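Local atomic coordinates of double Glycine Motif Protease domain from AMS/PCAT Transporter (PDB entry 6MPZ), a protein that probably cleaves the leader peptide from lantibiotic-like precursor peptides after a double glycine motif, acting as the C39 cysteine protease domain of a peptide-exporting transporter. Residues 12-16 with 106-110. Sequence-based numbering, arbitrary orientation.
Sequences GRAKV and KGFKG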
# COMPACT_ATOMS: atom_id res chain seq x y z
N GLY A 12 11.92 -10.73 5.32
CA GLY A 12 12.47 -10.53 3.98
C GLY A 12 11.47 -9.79 3.13
O GLY A 12 11.03 -8.75 3.51
N ARG A 13 11.09 -10.38 2.01
CA ARG A 13 10.17 -9.77 1.08
C ARG A 13 8.93 -10.65 0.93
O ARG A 13 9.01 -11.87 1.04
CB ARG A 13 10.84 -9.56 -0.27
CG ARG A 13 12.03 -8.62 -0.17
CD ARG A 13 12.86 -8.57 -1.45
NE ARG A 13 13.58 -9.83 -1.68
CZ ARG A 13 14.00 -10.27 -2.86
NH1 ARG A 13 13.82 -9.57 -4.00
NH2 ARG A 13 14.65 -11.44 -2.92
N ALA A 14 7.78 -10.01 0.70
CA ALA A 14 6.51 -10.69 0.44
C ALA A 14 6.41 -10.96 -1.06
O ALA A 14 6.81 -10.11 -1.89
CB ALA A 14 5.33 -9.84 0.88
N LYS A 15 5.93 -12.17 -1.41
CA LYS A 15 5.64 -12.50 -2.79
C LYS A 15 4.25 -11.95 -3.08
O LYS A 15 3.30 -12.42 -2.54
CB LYS A 15 5.74 -14.00 -3.04
CG LYS A 15 7.21 -14.45 -3.14
CD LYS A 15 7.40 -15.96 -3.13
CE LYS A 15 6.98 -16.58 -4.47
NZ LYS A 15 7.26 -18.04 -4.49
N VAL A 16 4.17 -10.94 -3.94
CA VAL A 16 2.89 -10.25 -4.23
C VAL A 16 2.69 -10.16 -5.72
O VAL A 16 3.56 -9.65 -6.43
CB VAL A 16 2.85 -8.79 -3.66
CG1 VAL A 16 1.48 -8.16 -3.85
CG2 VAL A 16 3.18 -8.78 -2.17
N LYS A 106 6.92 -4.45 -0.97
CA LYS A 106 7.08 -5.87 -0.69
C LYS A 106 8.17 -6.16 0.32
O LYS A 106 8.09 -7.17 1.01
CB LYS A 106 7.37 -6.63 -1.97
CG LYS A 106 6.25 -6.56 -3.00
CD LYS A 106 6.59 -7.35 -4.23
CE LYS A 106 7.62 -6.60 -5.04
NZ LYS A 106 7.99 -7.31 -6.26
N GLY A 107 9.15 -5.24 0.42
CA GLY A 107 10.23 -5.28 1.41
C GLY A 107 11.50 -4.68 0.87
O GLY A 107 11.49 -4.02 -0.17
N PHE A 108 12.60 -4.99 1.55
CA PHE A 108 13.95 -4.48 1.26
C PHE A 108 14.94 -5.63 1.18
O PHE A 108 14.77 -6.66 1.87
CB PHE A 108 14.38 -3.53 2.37
CG PHE A 108 13.47 -2.33 2.54
CD1 PHE A 108 13.63 -1.19 1.73
CD2 PHE A 108 12.47 -2.32 3.51
CE1 PHE A 108 12.80 -0.10 1.87
CE2 PHE A 108 11.63 -1.21 3.65
CZ PHE A 108 11.80 -0.11 2.85
N LYS A 109 15.93 -5.51 0.30
CA LYS A 109 17.10 -6.37 0.34
C LYS A 109 18.30 -5.61 -0.22
O LYS A 109 18.20 -4.97 -1.27
CB LYS A 109 16.88 -7.65 -0.47
CG LYS A 109 17.99 -8.70 -0.39
CD LYS A 109 17.92 -9.67 -1.58
CE LYS A 109 18.08 -11.10 -1.12
NZ LYS A 109 17.19 -11.53 0.03
N GLY A 110 19.42 -5.67 0.50
CA GLY A 110 20.60 -4.90 0.12
C GLY A 110 20.34 -3.42 0.02
O GLY A 110 19.71 -2.85 0.90
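Arg13 and Lys109 run their side chains across each other at about a right angle, and the methylene carbons of Lys109 lie against the guanidinium group of Arg13. Lys109 CD sits over one face of the Arg13 guanidinium, 3.9 Å above its plane and displaced toward the rim. The overlap brings like charges close, with Arg13 NH2 and Lys109 NZ 3.9 Å apart, which is probably unfavourable, though both side chains are exposed. Arg13 CG packs 3.9 Å from Phe108 O.

At the other end, Val16 and Lys106 meet obliquely through hydrocarbon, Val16 CG2 lying 3.9 Å from Lys106 CG. Lys106 CG stands beside its own backbone N (chi1 -63°), and Lys106 CB is 3.5 Å from Ala14 O.

Between these two packings lies the sole hydrogen bond joining the segments, Ala14 N to Lys106 O at 2.9 Å. It is nearly straight at the hydrogen (168°), and the donor is tilted 32° from the carbonyl plane. The same oxygen receives a CA-H...O contact from Arg13 CA at 3.3 Å. Gly107, with positive phi, has no side chain, and the loop passes close over it (Arg13 CA to Gly107 CA 4.5 Å). Gly12 O is buried here with no polar partner in the model.

Lys106 and Gly107 form a classic beta bulge opposite Tyr114 of strand 112-117, and Tyr114 also makes a cation-pi contact with Arg13. Asn116 of that strand bonds both Lys106 NZ and Val16 O. The 12-16 loop lies along the bulged part of strand 101-109, its Ala14 and Val16 also touching helix 27-38.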